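Local coordinates for protein C-domain type II peptide synthetase (Streptomyces globisporus, PDB 4ZNM) that is a type II peptide synthetase condensation-domain protein, a stand-alone member of the fold related to CoA-dependent acyltransferases, at residues A[228-233]-A[430-435]. Sequence-based numbering, arbitrary orientation.
Sequences LETDIP and TNRFKD
R432, F433 and K434 meet T230, D231 and I232 in a loop-to-loop contact, rich in hydrogen bonds, at one edge of the five-stranded mixed sheet. Segment 228-233 is leaving the outermost strand 227-229; segment 430-435 links strand 422-429 to helix 435-454. The carbonyl O of R432 lies at the centre, taking the backbone N of I232 at 2.9 Å and, more weakly, the N of D231. R432 returns the grip with its side chain: bends at chi2 and chi3 (-61° and -65°) fold the chain back so that NE reaches I232 O at 2.8 Å, in the carbonyl plane, while NH2 gives a longer bond to T230 OG1 at 3.2 Å. The same NH2 has weak bonds to the carbonyls of S363 and H366. F433 lies across T230, whose CB sits 4.2 Å above one ring face, toward the rim, and whose CG2 comes within 3.5 Å of F433 CE2. The far end of the ring reaches L228 CB, and M438 and V410 also pack on it. At the ring's edge, near its plane, D231 OD2 accepts the K434 backbone N through its anti lone pair, 2.9 Å away, and also bonds T437 OG1, so this carboxylate ties the strand exit to the start of helix 435-454, where K434 is the N-cap residue. A water bridges P233 O and N431 O. D231 OD2 lies 5.8 Å from K434 NZ, too far for a salt bridge, yet helix end and lysine probably stabilise the charged carboxylate; neutral oxygens grip the buried R432 guanidinium, probably helping offset nearby R234.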
loop_
_atom_site.group_PDB
_atom_site.type_symbol
_atom_site.label_atom_id
_atom_site.label_comp_id
_atom_site.label_asym_id
_atom_site.label_seq_id
_atom_site.Cartn_x
_atom_site.Cartn_y
_atom_site.Cartn_z
ATOM N N LEU A 228 13.446 14.195 2.886
ATOM C CA LEU A 228 12.792 15.075 3.860
ATOM C C LEU A 228 13.624 15.173 5.131
ATOM O O LEU A 228 14.034 14.147 5.690
ATOM C CB LEU A 228 11.404 14.545 4.216
ATOM C CG LEU A 228 10.411 14.414 3.070
ATOM C CD1 LEU A 228 9.126 13.833 3.633
ATOM C CD2 LEU A 228 10.186 15.776 2.409
ATOM N N GLU A 229 13.856 16.387 5.617
ATOM C CA GLU A 229 14.682 16.537 6.799
ATOM C C GLU A 229 13.887 16.033 7.981
ATOM O O GLU A 229 12.741 16.453 8.191
ATOM C CB GLU A 229 15.106 17.994 7.020
ATOM C CG GLU A 229 16.105 18.168 8.150
ATOM C CD GLU A 229 16.514 19.616 8.343
ATOM O OE1 GLU A 229 15.892 20.501 7.715
ATOM O OE2 GLU A 229 17.456 19.865 9.124
ATOM N N THR A 230 14.504 15.153 8.764
ATOM C CA THR A 230 13.836 14.571 9.910
ATOM C C THR A 230 14.008 15.431 11.142
ATOM O O THR A 230 14.918 16.242 11.214
ATOM C CB THR A 230 14.362 13.185 10.198
ATOM O OG1 THR A 230 15.795 13.214 10.275
ATOM C CG2 THR A 230 13.935 12.222 9.096
ATOM N N ASP A 231 13.113 15.241 12.109
ATOM C CA ASP A 231 13.180 15.948 13.389
ATOM C C ASP A 231 14.177 15.301 14.319
ATOM O O ASP A 231 14.755 15.976 15.147
ATOM C CB ASP A 231 11.826 15.970 14.094
ATOM C CG ASP A 231 10.767 16.727 13.319
ATOM O OD1 ASP A 231 11.127 17.740 12.693
ATOM O OD2 ASP A 231 9.568 16.310 13.360
ATOM N N ILE A 232 14.348 13.987 14.190
ATOM C CA ILE A 232 15.209 13.231 15.073
ATOM C C ILE A 232 16.167 12.449 14.183
ATOM O O ILE A 232 15.725 11.732 13.249
ATOM C CB ILE A 232 14.402 12.288 16.003
ATOM C CG1 ILE A 232 13.335 13.066 16.797
ATOM C CG2 ILE A 232 15.349 11.579 16.951
ATOM C CD1 ILE A 232 12.191 12.189 17.324
ATOM N N PRO A 233 17.477 12.567 14.451
ATOM C CA PRO A 233 18.423 11.857 13.590
ATOM C C PRO A 233 18.440 10.361 13.791
ATOM O O PRO A 233 18.121 9.825 14.849
ATOM C CB PRO A 233 19.776 12.448 13.980
ATOM C CG PRO A 233 19.611 12.916 15.368
ATOM C CD PRO A 233 18.167 13.403 15.445
ATOM N N THR A 430 8.109 7.248 13.953
ATOM C CA THR A 430 8.058 8.108 15.133
ATOM C C THR A 430 9.422 8.256 15.794
ATOM O O THR A 430 9.637 9.171 16.598
ATOM C CB THR A 430 7.037 7.555 16.145
ATOM O OG1 THR A 430 7.262 6.160 16.341
ATOM C CG2 THR A 430 5.652 7.712 15.612
ATOM N N ASN A 431 10.365 7.392 15.433
ATOM C CA ASN A 431 11.759 7.588 15.839
ATOM C C ASN A 431 12.482 8.670 14.998
ATOM O O ASN A 431 13.652 8.955 15.228
ATOM C CB ASN A 431 12.530 6.274 15.749
ATOM C CG ASN A 431 12.313 5.567 14.441
ATOM O OD1 ASN A 431 11.184 5.318 14.057
ATOM N ND2 ASN A 431 13.390 5.228 13.756
ATOM N N ARG A 432 11.788 9.288 14.048
ATOM C CA ARG A 432 12.417 10.264 13.166
ATOM C C ARG A 432 11.589 11.530 13.053
ATOM O O ARG A 432 12.133 12.600 12.878
ATOM C CB ARG A 432 12.617 9.664 11.768
ATOM C CG ARG A 432 13.584 8.464 11.711
ATOM C CD ARG A 432 15.033 8.788 12.166
ATOM N NE ARG A 432 15.730 9.731 11.307
ATOM C CZ ARG A 432 16.373 9.397 10.197
ATOM N NH1 ARG A 432 16.391 8.137 9.790
ATOM N NH2 ARG A 432 16.983 10.340 9.479
ATOM N N PHE A 433 10.265 11.409 13.131
ATOM C CA PHE A 433 9.405 12.581 12.999
ATOM C C PHE A 433 8.460 12.720 14.152
ATOM O O PHE A 433 7.872 11.739 14.600
ATOM C CB PHE A 433 8.581 12.519 11.703
ATOM C CG PHE A 433 9.351 12.905 10.472
ATOM C CD1 PHE A 433 9.635 14.244 10.215
ATOM C CD2 PHE A 433 9.783 11.940 9.571
ATOM C CE1 PHE A 433 10.336 14.618 9.067
ATOM C CE2 PHE A 433 10.479 12.285 8.427
ATOM C CZ PHE A 433 10.748 13.635 8.160
ATOM N N LYS A 434 8.277 13.964 14.581
ATOM C CA LYS A 434 7.192 14.340 15.472
ATOM C C LYS A 434 5.860 14.452 14.742
ATOM O O LYS A 434 5.812 14.821 13.553
ATOM C CB LYS A 434 7.515 15.671 16.134
ATOM C CG LYS A 434 8.657 15.591 17.122
ATOM C CD LYS A 434 9.292 16.956 17.294
ATOM C CE LYS A 434 9.817 17.163 18.703
ATOM N NZ LYS A 434 11.056 17.984 18.699
ATOM N N ASP A 435 4.776 14.175 15.466
ATOM C CA ASP A 435 3.423 14.173 14.875
ATOM C C ASP A 435 3.019 15.531 14.295
ATOM O O ASP A 435 2.359 15.605 13.257
ATOM C CB ASP A 435 2.387 13.761 15.919
ATOM C CG ASP A 435 2.617 12.355 16.448
ATOM O OD1 ASP A 435 3.062 11.484 15.668
ATOM O OD2 ASP A 435 2.357 12.121 17.652
HETATM O O HOH W 1 16.229 8.041 16.088
#